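Local coordinates for protein vacuolar aminopeptidase 1 (PDB 4R8F) that removes N-terminal amino acids, preferably neutral or hydrophobic ones, from peptides and proteins in the yeast vacuole, as a dodecameric zinc enzyme carried there by the Cvt pathway, at residues Val94-Val99 against Gly109-Ala114; Trp124-Leu129 against Val157-Ser162; Ser45-Ser50 against Val314-Ser319; Leu72-Arg77 against Asn279-Asp284; Ile85-Asp90 against Leu262-Ala267. All blocks are in the same frame, centred on the assembly; numbering follows the deposited sequence.

The five contacts fall into two pairs and a centre. The centre of interaction 5, which holds the zinc ligand His88, lies about 5 Å from the centre of the chain. Interactions 1 and 2, on the antiparallel sheet and its loops, have centres 13 Å apart and touch where Val94 CG2 packs on Trp124 CD1 at 4.0 Å; their centres lie 28 and 27 Å from that of interaction 5. Side chain to side chain, Trp124 is about 6 Å from the zinc ligand His435 and Lys95 about 9 Å from Glu296. Interactions 3 and 4, 16 Å apart between centres, meet at Ser318 CB and Trp76 CZ3, 3.8 Å apart, away from the metal site.

Interaction 1: residues Val94-Val99 against Gly109-Ala114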
# COMPACT_ATOMS: atom_id res chain seq x y z
N VAL A 94 -11.22 -36.41 -7.42
CA VAL A 94 -12.00 -35.61 -8.33
C VAL A 94 -13.21 -36.46 -8.67
O VAL A 94 -13.08 -37.66 -8.90
CB VAL A 94 -11.19 -35.30 -9.59
CG1 VAL A 94 -12.04 -34.57 -10.62
CG2 VAL A 94 -9.95 -34.49 -9.23
N LYS A 95 -14.38 -35.85 -8.68
CA LYS A 95 -15.60 -36.56 -9.00
C LYS A 95 -16.24 -36.00 -10.24
O LYS A 95 -16.25 -34.79 -10.47
CB LYS A 95 -16.59 -36.49 -7.85
CG LYS A 95 -16.28 -37.48 -6.75
CD LYS A 95 -17.41 -37.57 -5.75
CE LYS A 95 -17.05 -38.51 -4.61
NZ LYS A 95 -17.13 -39.95 -5.00
N LEU A 96 -16.79 -36.91 -11.04
CA LEU A 96 -17.57 -36.56 -12.20
C LEU A 96 -18.82 -35.85 -11.69
O LEU A 96 -19.49 -36.36 -10.79
CB LEU A 96 -17.96 -37.82 -12.96
CG LEU A 96 -17.99 -37.73 -14.47
CD1 LEU A 96 -16.58 -37.77 -15.03
CD2 LEU A 96 -18.82 -38.86 -15.04
N LYS A 97 -19.13 -34.68 -12.23
CA LYS A 97 -20.33 -33.97 -11.83
C LYS A 97 -21.58 -34.70 -12.34
O LYS A 97 -21.51 -35.42 -13.33
CB LYS A 97 -20.31 -32.52 -12.34
CG LYS A 97 -19.32 -31.63 -11.61
CD LYS A 97 -19.75 -30.18 -11.68
CE LYS A 97 -18.64 -29.23 -11.26
NZ LYS A 97 -17.89 -28.71 -12.44
N PRO A 98 -22.73 -34.52 -11.65
CA PRO A 98 -24.02 -35.13 -12.02
C PRO A 98 -24.40 -34.98 -13.50
O PRO A 98 -24.96 -35.90 -14.10
CB PRO A 98 -25.02 -34.39 -11.13
CG PRO A 98 -24.23 -34.00 -9.93
CD PRO A 98 -22.81 -33.81 -10.36
N VAL A 99 -24.12 -33.80 -14.05
CA VAL A 99 -24.09 -33.58 -15.49
C VAL A 99 -22.65 -33.20 -15.80
O VAL A 99 -22.22 -32.08 -15.53
CB VAL A 99 -25.05 -32.45 -15.94
CG1 VAL A 99 -24.95 -32.23 -17.45
CG2 VAL A 99 -26.48 -32.77 -15.55
N GLY A 109 -12.39 -33.29 -26.21
CA GLY A 109 -13.50 -33.75 -25.37
C GLY A 109 -13.18 -33.51 -23.91
O GLY A 109 -12.06 -33.77 -23.46
N ARG A 110 -14.16 -33.00 -23.16
CA ARG A 110 -13.96 -32.68 -21.75
C ARG A 110 -15.18 -33.03 -20.90
O ARG A 110 -16.27 -33.29 -21.42
CB ARG A 110 -13.61 -31.20 -21.58
CG ARG A 110 -12.26 -30.79 -22.15
CD ARG A 110 -11.94 -29.34 -21.83
NE ARG A 110 -13.03 -28.46 -22.24
CZ ARG A 110 -13.20 -27.21 -21.80
NH1 ARG A 110 -12.36 -26.66 -20.93
NH2 ARG A 110 -14.23 -26.50 -22.24
N ILE A 111 -14.96 -33.02 -19.58
CA ILE A 111 -15.98 -33.40 -18.61
C ILE A 111 -15.96 -32.45 -17.42
O ILE A 111 -14.90 -32.02 -16.97
CB ILE A 111 -15.78 -34.85 -18.10
CG1 ILE A 111 -14.30 -35.10 -17.77
CG2 ILE A 111 -16.27 -35.85 -19.15
CD1 ILE A 111 -14.02 -36.49 -17.23
N ALA A 112 -17.14 -32.11 -16.92
CA ALA A 112 -17.27 -31.29 -15.72
C ALA A 112 -17.04 -32.17 -14.49
O ALA A 112 -17.68 -33.21 -14.33
CB ALA A 112 -18.64 -30.64 -15.66
N VAL A 113 -16.11 -31.74 -13.65
CA VAL A 113 -15.74 -32.49 -12.46
C VAL A 113 -15.59 -31.54 -11.28
O VAL A 113 -15.39 -30.34 -11.45
CB VAL A 113 -14.41 -33.24 -12.64
CG1 VAL A 113 -14.48 -34.19 -13.83
CG2 VAL A 113 -13.25 -32.27 -12.79
N ALA A 114 -15.65 -32.11 -10.08
CA ALA A 114 -15.53 -31.33 -8.87
C ALA A 114 -14.54 -32.00 -7.92
O ALA A 114 -14.47 -33.23 -7.88
CB ALA A 114 -16.88 -31.20 -8.20
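Lys97 reaches from strand 93-105 across the backbone of strand 108-116. Its CB and CG pass alongside the carbonyl of Ala112, and CE comes 4.0 Å from Ala114 CB. A bend at the last torsion (chi4 96°) turns NZ onto Val113 O, a hydrogen bond of 3.1 Å that arrives from above the carbonyl plane, 61° out of it. Leu96 and Val113 share another face of the hairpin. There Leu96 CD1 meets Ile111 CD1 at 3.6 Å, the two side chains crossing at about a right angle, while Val94 CG1 lies obliquely against Val113 CB at 3.4 Å. The antiparallel backbones are joined by Lys95 N to Ala114 O at 2.7 Å, by the return bond from Ala114 N to Lys95 O, and by Lys97 N to Ala112 O. With an alanine in place of Lys97, Val113 O would probably lose its ammonium partner and a gap would open beside Ala112 and Ala114. Gln401 of a neighbouring subunit packs on Lys97, and Lys95 turns its ammonium to Asp236 and Asp234. The hairpin thus combines backbone pairing and aliphatic contacts with one lysine bonded to the opposing main chain, probably through the partial charge of a carbonyl.

Interaction 2: residues Trp124-Leu129 against Val157-Ser162; sequences WLDRDL and VCRIPS
Asp126, its CG anti to the carbonyl carbon (chi1 -54°), reaches Ser162 with both carboxylate oxygens. OD2 accepts from Ser162 OG at 2.6 Å on its syn lone pair, and OD1 takes Ser162 N at 3.1 Å, 31° out of the carboxylate plane. OD1 also lies over a face of the Arg159 guanidinium, 3.1 Å from NH2 with planes 19° apart; no N-H points at it, so this salt bridge rests on charge. Asp126 N donates to Ile160 O at 2.9 Å. Beside it the side chains of Leu125 and Ile160 cross at about a right angle, CD2 to CG2 3.6 Å. Farther on, Leu129 CB touches Cys158 SG at 3.8 Å, Leu129 N bonds to Cys158 O, and Leu129 O accepts from Cys158 N and weakly from Val157 N. In a neighbouring subunit Ser436 OG also binds Asp126 OD2, and Arg438 accepts from Arg159 NH2 through O and pairs with Asp128. Val157 and Cys158 facing Leu129 make a classic beta bulge where strand 129-137 begins, at a subunit interface.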
# COMPACT_ATOMS: atom_id res chain seq x y z
N TRP A 124 -2.23 -32.55 -8.34
CA TRP A 124 -3.13 -33.31 -9.23
C TRP A 124 -2.88 -33.06 -10.73
O TRP A 124 -3.46 -33.75 -11.57
CB TRP A 124 -4.61 -33.02 -8.91
CG TRP A 124 -5.25 -34.08 -8.07
CD1 TRP A 124 -6.10 -35.06 -8.49
CD2 TRP A 124 -5.06 -34.27 -6.67
NE1 TRP A 124 -6.47 -35.85 -7.43
CE2 TRP A 124 -5.84 -35.39 -6.30
CE3 TRP A 124 -4.32 -33.62 -5.69
CZ2 TRP A 124 -5.90 -35.86 -4.99
CZ3 TRP A 124 -4.37 -34.08 -4.39
CH2 TRP A 124 -5.15 -35.20 -4.04
N LEU A 125 -2.03 -32.10 -11.05
CA LEU A 125 -1.73 -31.78 -12.45
C LEU A 125 -0.76 -32.78 -13.06
O LEU A 125 0.19 -33.22 -12.42
CB LEU A 125 -1.14 -30.37 -12.56
CG LEU A 125 -2.04 -29.23 -12.07
CD1 LEU A 125 -1.22 -27.96 -11.89
CD2 LEU A 125 -3.18 -28.99 -13.05
N ASP A 126 -1.02 -33.14 -14.32
CA ASP A 126 -0.17 -34.04 -15.08
C ASP A 126 0.04 -35.38 -14.38
O ASP A 126 1.17 -35.85 -14.22
CB ASP A 126 1.18 -33.38 -15.38
CG ASP A 126 1.02 -32.03 -16.07
OD1 ASP A 126 -0.01 -31.80 -16.74
OD2 ASP A 126 1.93 -31.19 -15.93
N ARG A 127 -1.07 -35.96 -13.94
CA ARG A 127 -1.10 -37.30 -13.38
C ARG A 127 -2.07 -38.12 -14.22
O ARG A 127 -3.09 -37.61 -14.66
CB ARG A 127 -1.55 -37.26 -11.92
CG ARG A 127 -0.72 -36.35 -11.02
CD ARG A 127 0.47 -37.06 -10.38
NE ARG A 127 1.18 -36.17 -9.45
CZ ARG A 127 2.18 -36.55 -8.66
NH1 ARG A 127 2.63 -37.80 -8.66
NH2 ARG A 127 2.75 -35.66 -7.85
N ASP A 128 -1.74 -39.39 -14.46
CA ASP A 128 -2.60 -40.27 -15.24
C ASP A 128 -3.82 -40.63 -14.39
O ASP A 128 -3.67 -41.20 -13.30
CB ASP A 128 -1.83 -41.54 -15.63
CG ASP A 128 -0.55 -41.25 -16.42
OD1 ASP A 128 -0.33 -40.09 -16.82
OD2 ASP A 128 0.24 -42.19 -16.63
N LEU A 129 -5.02 -40.30 -14.87
CA LEU A 129 -6.24 -40.51 -14.09
C LEU A 129 -7.20 -41.51 -14.70
O LEU A 129 -7.68 -41.33 -15.81
CB LEU A 129 -6.97 -39.18 -13.88
CG LEU A 129 -6.19 -38.06 -13.21
CD1 LEU A 129 -7.04 -36.80 -13.15
CD2 LEU A 129 -5.72 -38.44 -11.81
N VAL A 157 -7.97 -42.53 -18.55
CA VAL A 157 -8.91 -41.97 -19.51
C VAL A 157 -8.81 -40.46 -19.59
O VAL A 157 -9.44 -39.84 -20.44
CB VAL A 157 -10.37 -42.37 -19.21
CG1 VAL A 157 -10.52 -43.88 -19.30
CG2 VAL A 157 -10.83 -41.86 -17.86
N CYS A 158 -8.03 -39.84 -18.69
CA CYS A 158 -7.95 -38.40 -18.68
C CYS A 158 -6.83 -37.86 -17.81
O CYS A 158 -6.12 -38.62 -17.14
CB CYS A 158 -9.28 -37.82 -18.22
SG CYS A 158 -9.42 -37.66 -16.42
N ARG A 159 -6.68 -36.54 -17.82
CA ARG A 159 -5.66 -35.85 -17.04
C ARG A 159 -5.98 -34.35 -16.96
O ARG A 159 -6.61 -33.79 -17.85
CB ARG A 159 -4.29 -36.13 -17.66
CG ARG A 159 -3.36 -34.95 -17.89
CD ARG A 159 -2.47 -35.24 -19.09
NE ARG A 159 -1.29 -34.38 -19.14
CZ ARG A 159 -0.06 -34.74 -18.81
NH1 ARG A 159 0.22 -35.98 -18.40
NH2 ARG A 159 0.93 -33.86 -18.90
N ILE A 160 -5.55 -33.72 -15.87
CA ILE A 160 -5.70 -32.28 -15.68
C ILE A 160 -4.36 -31.65 -16.05
O ILE A 160 -3.39 -31.78 -15.31
CB ILE A 160 -6.06 -31.92 -14.23
CG1 ILE A 160 -7.29 -32.70 -13.76
CG2 ILE A 160 -6.32 -30.42 -14.10
CD1 ILE A 160 -7.45 -32.74 -12.25
N PRO A 161 -4.30 -30.96 -17.21
CA PRO A 161 -3.03 -30.45 -17.69
C PRO A 161 -2.61 -29.16 -17.01
O PRO A 161 -3.45 -28.31 -16.73
CB PRO A 161 -3.31 -30.18 -19.17
CG PRO A 161 -4.75 -29.82 -19.20
CD PRO A 161 -5.40 -30.66 -18.14
N SER A 162 -1.32 -29.03 -16.75
CA SER A 162 -0.73 -27.75 -16.39
C SER A 162 -0.51 -26.97 -17.68
O SER A 162 -0.48 -27.55 -18.76
CB SER A 162 0.59 -27.95 -15.64
OG SER A 162 1.54 -28.64 -16.44

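Interaction 3: residues Ser45-Ser50 against Val314-Ser319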
# COMPACT_ATOMS: atom_id res chain seq x y z
N SER A 45 -32.88 -55.04 7.63
CA SER A 45 -33.64 -56.07 8.36
C SER A 45 -33.27 -56.08 9.84
O SER A 45 -32.12 -55.84 10.20
CB SER A 45 -33.37 -57.45 7.78
OG SER A 45 -33.64 -57.49 6.39
N ASN A 46 -34.25 -56.38 10.68
CA ASN A 46 -34.02 -56.59 12.11
C ASN A 46 -33.15 -57.84 12.34
O ASN A 46 -33.29 -58.82 11.62
CB ASN A 46 -35.35 -56.73 12.84
CG ASN A 46 -35.18 -57.12 14.29
OD1 ASN A 46 -35.24 -58.29 14.62
ND2 ASN A 46 -34.94 -56.13 15.15
N TRP A 47 -32.27 -57.78 13.34
CA TRP A 47 -31.25 -58.82 13.56
C TRP A 47 -31.56 -59.82 14.68
O TRP A 47 -30.75 -60.71 14.94
CB TRP A 47 -29.89 -58.18 13.86
CG TRP A 47 -29.34 -57.31 12.77
CD1 TRP A 47 -29.83 -57.15 11.51
CD2 TRP A 47 -28.16 -56.50 12.84
NE1 TRP A 47 -29.04 -56.27 10.80
CE2 TRP A 47 -28.01 -55.86 11.60
CE3 TRP A 47 -27.22 -56.24 13.85
CZ2 TRP A 47 -26.95 -54.98 11.33
CZ3 TRP A 47 -26.18 -55.37 13.58
CH2 TRP A 47 -26.05 -54.75 12.33
N GLN A 48 -32.71 -59.69 15.34
CA GLN A 48 -33.07 -60.61 16.44
C GLN A 48 -32.80 -62.09 16.13
O GLN A 48 -32.17 -62.79 16.92
CB GLN A 48 -34.54 -60.44 16.85
CG GLN A 48 -34.73 -59.78 18.22
CD GLN A 48 -34.58 -60.75 19.37
OE1 GLN A 48 -34.95 -61.92 19.27
NE2 GLN A 48 -34.03 -60.28 20.50
N ASP A 49 -33.27 -62.54 14.97
CA ASP A 49 -33.18 -63.95 14.59
C ASP A 49 -31.92 -64.31 13.79
O ASP A 49 -31.75 -65.46 13.40
CB ASP A 49 -34.44 -64.36 13.82
CG ASP A 49 -35.70 -64.25 14.66
OD1 ASP A 49 -35.65 -64.57 15.87
OD2 ASP A 49 -36.75 -63.84 14.12
N SER A 50 -31.05 -63.32 13.57
CA SER A 50 -29.78 -63.55 12.89
C SER A 50 -28.61 -63.67 13.87
O SER A 50 -27.58 -64.23 13.52
CB SER A 50 -29.50 -62.41 11.90
OG SER A 50 -30.63 -62.17 11.09
N VAL A 314 -23.72 -51.84 17.79
CA VAL A 314 -23.63 -52.24 19.19
C VAL A 314 -25.00 -52.36 19.87
O VAL A 314 -25.24 -53.31 20.60
CB VAL A 314 -22.72 -51.27 19.98
CG1 VAL A 314 -22.88 -51.45 21.49
CG2 VAL A 314 -21.27 -51.46 19.57
N GLU A 315 -25.89 -51.39 19.63
CA GLU A 315 -27.23 -51.45 20.23
C GLU A 315 -28.02 -52.63 19.67
O GLU A 315 -28.65 -53.37 20.42
CB GLU A 315 -28.01 -50.14 20.05
CG GLU A 315 -29.53 -50.34 20.13
CD GLU A 315 -30.29 -49.14 20.68
OE1 GLU A 315 -30.15 -48.03 20.12
OE2 GLU A 315 -31.04 -49.32 21.66
N ARG A 316 -27.99 -52.79 18.35
CA ARG A 316 -28.67 -53.90 17.68
C ARG A 316 -28.17 -55.27 18.12
O ARG A 316 -28.96 -56.16 18.39
CB ARG A 316 -28.44 -53.83 16.18
CG ARG A 316 -29.11 -52.67 15.48
CD ARG A 316 -29.83 -53.19 14.26
NE ARG A 316 -29.67 -52.35 13.10
CZ ARG A 316 -30.22 -52.61 11.92
NH1 ARG A 316 -30.98 -53.69 11.75
NH2 ARG A 316 -30.02 -51.78 10.91
N SER A 317 -26.85 -55.43 18.13
CA SER A 317 -26.22 -56.69 18.50
C SER A 317 -26.60 -57.10 19.91
O SER A 317 -27.07 -58.21 20.13
CB SER A 317 -24.70 -56.60 18.38
OG SER A 317 -24.31 -56.44 17.04
N SER A 318 -26.40 -56.19 20.86
CA SER A 318 -26.70 -56.46 22.26
C SER A 318 -28.20 -56.69 22.51
O SER A 318 -28.58 -57.42 23.43
CB SER A 318 -26.19 -55.30 23.13
OG SER A 318 -26.77 -54.07 22.73
N SER A 319 -29.04 -56.08 21.68
CA SER A 319 -30.48 -56.29 21.73
C SER A 319 -30.85 -57.70 21.26
O SER A 319 -31.57 -58.42 21.95
CB SER A 319 -31.19 -55.26 20.85
OG SER A 319 -32.59 -55.49 20.82
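Bends at chi2 (-132°) and chi3 (-138°) lay the guanidinium of Arg316 flat over the indole of Trp47, a stacked cation-pi pair that joins helix 309-321 to the loop before strand 56-62. The centres of the two flat groups are 4.2 Å apart and their planes 20° from parallel. Further back along the side chain, Arg316 CD stands 4.0 Å over the centroid of the six-membered ring in a CH-pi contact, and Arg316 CB touches Trp47 CE3 at 3.6 Å. Arg316 NH1 sits over the ring face and donates only weakly to Ser45 O, 2.9 Å away near the edge of the guanidinium. Nearby, Arg316 NH2 donates to Glu43 O and Trp47 NE1 to Ser42 O. A serine in place of Trp47 would probably leave the guanidinium without its flat support, freer to turn, and Ser42 O without its indole donor. The loop is shaped by an Asx turn in which Asn46 OD1 accepts from Gln48 N at 3.0 Å, and Asn46 ND2 bonds to Asp327 of a neighbouring subunit. At the edge of the indole, near its plane, Ser317 OG lies 4.1 Å from Trp47 CZ3 and is itself bonded to Val313 O.

Interaction 4: residues Leu72-Arg77 against Asn279-Asp284; sequences LGKNWR and NTEESD
Lys74 and Asn75, inside a type I beta turn from Gly73 to Trp76, give their backbone N-H groups to the loop that follows helix 258-276. Two hydrogen bonds carry the contact: Lys74 N to Thr280 O at 2.9 Å (N-H...O angle 170°), and Asn75 N to Ser283 O, also 2.9 Å. The accepting loop is shaped by an Asx turn, Asn279 OD1 taking Glu281 N at 3.1 Å. In the packing, Gly73 lets Ser283 O approach its CA to 3.3 Å. Lys74 is extended as far as CE, with CG anti to the backbone N (chi1 179°), which carries CD to 3.4 Å from Glu281 O, and Asn75 CB meets Asp284 CB at 3.9 Å. Arg77 NH2 and Asp284 OD2 form a long salt bridge at 3.7 Å; the oxygen lies well out of the guanidinium plane and no N-H points at it, so the pair rests on charge alone. Trp76 meets Phe286 edge-to-face and hydrogen-bonds through NE1 to Gly81 O; at its ring edge CD1 lies 3.4 Å from Asp284 O.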
# COMPACT_ATOMS: atom_id res chain seq x y z
N LEU A 72 -18.81 -60.79 18.28
CA LEU A 72 -19.55 -60.75 19.55
C LEU A 72 -19.41 -62.09 20.26
O LEU A 72 -19.79 -63.14 19.72
CB LEU A 72 -21.02 -60.44 19.29
CG LEU A 72 -21.96 -60.48 20.50
CD1 LEU A 72 -21.50 -59.53 21.60
CD2 LEU A 72 -23.38 -60.16 20.06
N GLY A 73 -18.88 -62.05 21.48
CA GLY A 73 -18.66 -63.25 22.27
C GLY A 73 -19.93 -63.79 22.88
O GLY A 73 -20.82 -63.03 23.27
N LYS A 74 -20.01 -65.12 22.98
CA LYS A 74 -21.14 -65.81 23.60
C LYS A 74 -21.35 -65.35 25.05
O LYS A 74 -22.47 -65.27 25.52
CB LYS A 74 -20.87 -67.32 23.57
CG LYS A 74 -21.93 -68.21 24.21
CD LYS A 74 -21.50 -69.67 24.13
CE LYS A 74 -22.64 -70.63 24.40
NZ LYS A 74 -22.81 -70.91 25.86
N ASN A 75 -20.24 -65.05 25.72
CA ASN A 75 -20.25 -64.67 27.12
C ASN A 75 -20.06 -63.18 27.36
O ASN A 75 -19.72 -62.76 28.46
CB ASN A 75 -19.15 -65.44 27.84
CG ASN A 75 -19.23 -66.93 27.57
OD1 ASN A 75 -20.30 -67.52 27.65
ND2 ASN A 75 -18.09 -67.54 27.23
N TRP A 76 -20.28 -62.37 26.32
CA TRP A 76 -20.14 -60.93 26.46
C TRP A 76 -21.24 -60.38 27.37
O TRP A 76 -22.34 -60.91 27.44
CB TRP A 76 -20.18 -60.23 25.10
CG TRP A 76 -20.00 -58.77 25.24
CD1 TRP A 76 -18.85 -58.11 25.52
CD2 TRP A 76 -21.02 -57.77 25.16
NE1 TRP A 76 -19.08 -56.76 25.60
CE2 TRP A 76 -20.41 -56.53 25.38
CE3 TRP A 76 -22.40 -57.81 24.92
CZ2 TRP A 76 -21.12 -55.33 25.36
CZ3 TRP A 76 -23.11 -56.62 24.90
CH2 TRP A 76 -22.47 -55.39 25.12
N ARG A 77 -20.90 -59.31 28.07
CA ARG A 77 -21.80 -58.62 28.99
C ARG A 77 -21.45 -57.15 28.95
O ARG A 77 -20.35 -56.79 28.55
CB ARG A 77 -21.64 -59.16 30.41
CG ARG A 77 -20.32 -59.89 30.62
CD ARG A 77 -19.88 -59.93 32.07
NE ARG A 77 -18.61 -60.63 32.31
CZ ARG A 77 -18.25 -61.83 31.83
NH1 ARG A 77 -19.06 -62.56 31.07
NH2 ARG A 77 -17.05 -62.32 32.14
N ASN A 279 -12.84 -68.66 18.76
CA ASN A 279 -14.13 -69.31 18.74
C ASN A 279 -15.03 -68.41 19.57
O ASN A 279 -14.73 -68.13 20.73
CB ASN A 279 -14.07 -70.72 19.33
CG ASN A 279 -15.31 -71.55 19.02
OD1 ASN A 279 -16.43 -71.03 19.01
ND2 ASN A 279 -15.12 -72.84 18.77
N THR A 280 -16.11 -67.96 18.96
CA THR A 280 -16.97 -66.96 19.57
C THR A 280 -17.67 -67.55 20.81
O THR A 280 -18.09 -66.82 21.70
CB THR A 280 -17.97 -66.40 18.53
OG1 THR A 280 -18.30 -65.04 18.86
CG2 THR A 280 -19.23 -67.25 18.46
N GLU A 281 -17.77 -68.88 20.85
CA GLU A 281 -18.39 -69.59 21.98
C GLU A 281 -17.56 -69.55 23.27
O GLU A 281 -18.11 -69.73 24.36
CB GLU A 281 -18.66 -71.05 21.60
CG GLU A 281 -19.64 -71.22 20.46
CD GLU A 281 -19.91 -72.68 20.14
OE1 GLU A 281 -19.67 -73.09 18.98
OE2 GLU A 281 -20.36 -73.41 21.05
N GLU A 282 -16.26 -69.32 23.14
CA GLU A 282 -15.37 -69.24 24.29
C GLU A 282 -14.92 -67.80 24.54
O GLU A 282 -13.90 -67.58 25.20
CB GLU A 282 -14.12 -70.09 24.06
CG GLU A 282 -14.34 -71.40 23.30
CD GLU A 282 -13.05 -71.94 22.71
OE1 GLU A 282 -12.01 -71.24 22.75
OE2 GLU A 282 -13.07 -73.08 22.19
N SER A 283 -15.67 -66.83 24.02
CA SER A 283 -15.27 -65.43 24.11
C SER A 283 -16.27 -64.62 24.93
O SER A 283 -17.47 -64.86 24.88
CB SER A 283 -15.14 -64.81 22.72
OG SER A 283 -14.63 -63.49 22.79
N ASP A 284 -15.74 -63.67 25.68
CA ASP A 284 -16.55 -62.71 26.42
C ASP A 284 -16.29 -61.28 25.94
O ASP A 284 -16.60 -60.32 26.65
CB ASP A 284 -16.29 -62.83 27.93
CG ASP A 284 -14.81 -62.75 28.29
OD1 ASP A 284 -13.97 -62.62 27.38
OD2 ASP A 284 -14.51 -62.83 29.50

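Interaction 5: residues Ile85-Asp90 against Leu262-Ala267; sequences IGSHVD and LCSFAA
Ser264 faces the C-terminal end of strand 83-88 from helix 258-276, and its side chain meets three successive residues there. CB lies 3.8 Å from Val89 CG1 and a little farther from the hydroxyl of Ser87. From CB the hydroxyl is set anti to the carbonyl carbon (chi1 -65°), which turns OG back along the helix to bond with Asp260 O. At this tip OG is also 2.8 Å from His88 O and 3.1 Å from Ser87 OG, with Val89 CG1 beside it at 3.5 Å. Ser87 OG has Asp260 OD2 and Ala340 O as hydrogen-bond partners, which may share its proton, while Val89 O accepts from Arg261 NE. These bonds probably belong to a second shell, since the zinc ligands His88, Asp259 and Asp341 are sequence neighbours of Ser87, Asp260 and Ala340. His88 points its CB away from the helix, and its NE2 is hydrogen-bonded to Asp341 OD1, another ligand of the first zinc ion. Weak hydrogen bonds run from His88 ND1 to Asp90 O and OD1 and may help to set the turn of the ring. One helical turn later Ala267 CB packs on Ile85 CG2 at 3.6 Å. The strand and helix segments run at 143° to each other, their axes approaching to 7.4 Å. Strand 83-88 lies between strands 286-292 and 336-340 in the mixed sheet; helix 445-465 packs on Ile85, and helix 22-34 on Val89.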
# COMPACT_ATOMS: atom_id res chain seq x y z
N ILE A 85 -11.97 -50.12 16.79
CA ILE A 85 -11.11 -49.31 15.95
C ILE A 85 -12.01 -48.62 14.94
O ILE A 85 -12.82 -49.27 14.27
CB ILE A 85 -10.01 -50.13 15.24
CG1 ILE A 85 -9.10 -50.79 16.28
CG2 ILE A 85 -9.19 -49.22 14.34
CD1 ILE A 85 -8.07 -51.73 15.71
N GLY A 86 -11.90 -47.30 14.88
CA GLY A 86 -12.66 -46.49 13.93
C GLY A 86 -11.70 -45.80 12.97
O GLY A 86 -10.68 -45.26 13.39
N SER A 87 -12.04 -45.83 11.69
CA SER A 87 -11.18 -45.26 10.66
C SER A 87 -12.04 -44.81 9.48
O SER A 87 -13.25 -45.05 9.47
CB SER A 87 -10.16 -46.30 10.19
OG SER A 87 -9.15 -45.70 9.41
N HIS A 88 -11.43 -44.15 8.50
CA HIS A 88 -12.18 -43.72 7.33
C HIS A 88 -11.59 -44.28 6.04
O HIS A 88 -10.39 -44.53 5.94
CB HIS A 88 -12.37 -42.19 7.28
CG HIS A 88 -11.11 -41.40 7.12
ND1 HIS A 88 -10.66 -40.95 5.90
CD2 HIS A 88 -10.22 -40.94 8.04
CE1 HIS A 88 -9.55 -40.26 6.06
NE2 HIS A 88 -9.26 -40.24 7.34
N VAL A 89 -12.47 -44.51 5.07
CA VAL A 89 -12.09 -45.10 3.78
C VAL A 89 -12.26 -44.16 2.59
O VAL A 89 -11.80 -44.48 1.49
CB VAL A 89 -12.85 -46.43 3.50
CG1 VAL A 89 -12.29 -47.55 4.36
CG2 VAL A 89 -14.36 -46.27 3.69
N ASP A 90 -12.90 -43.00 2.78
CA ASP A 90 -12.94 -41.99 1.73
C ASP A 90 -11.57 -41.34 1.61
O ASP A 90 -10.82 -41.25 2.58
CB ASP A 90 -14.02 -40.92 1.98
CG ASP A 90 -13.72 -40.04 3.18
OD1 ASP A 90 -13.29 -40.58 4.22
OD2 ASP A 90 -13.95 -38.81 3.08
N LEU A 262 -4.73 -46.59 4.64
CA LEU A 262 -3.60 -47.22 5.31
C LEU A 262 -3.98 -47.77 6.69
O LEU A 262 -3.69 -48.92 7.00
CB LEU A 262 -2.44 -46.23 5.43
CG LEU A 262 -1.14 -46.70 6.09
CD1 LEU A 262 -0.68 -48.04 5.54
CD2 LEU A 262 -0.06 -45.65 5.89
N CYS A 263 -4.62 -46.94 7.52
CA CYS A 263 -5.08 -47.38 8.84
C CYS A 263 -6.25 -48.37 8.70
O CYS A 263 -6.33 -49.34 9.45
CB CYS A 263 -5.53 -46.20 9.70
SG CYS A 263 -4.21 -45.11 10.27
N SER A 264 -7.14 -48.09 7.76
CA SER A 264 -8.29 -48.96 7.51
C SER A 264 -7.84 -50.38 7.18
O SER A 264 -8.34 -51.35 7.74
CB SER A 264 -9.13 -48.41 6.37
OG SER A 264 -9.70 -47.17 6.74
N PHE A 265 -6.89 -50.49 6.25
CA PHE A 265 -6.32 -51.77 5.88
C PHE A 265 -5.68 -52.46 7.09
O PHE A 265 -5.95 -53.62 7.35
CB PHE A 265 -5.29 -51.59 4.76
CG PHE A 265 -4.71 -52.88 4.25
CD1 PHE A 265 -5.34 -53.59 3.25
CD2 PHE A 265 -3.52 -53.37 4.78
CE1 PHE A 265 -4.80 -54.78 2.77
CE2 PHE A 265 -2.98 -54.55 4.31
CZ PHE A 265 -3.62 -55.26 3.31
N ALA A 266 -4.84 -51.72 7.81
CA ALA A 266 -4.12 -52.28 8.95
C ALA A 266 -5.08 -52.79 10.03
O ALA A 266 -4.88 -53.87 10.57
CB ALA A 266 -3.16 -51.26 9.53
N ALA A 267 -6.11 -52.00 10.33
CA ALA A 267 -7.10 -52.36 11.34
C ALA A 267 -7.93 -53.58 10.94
O ALA A 267 -8.18 -54.45 11.78
CB ALA A 267 -8.02 -51.18 11.62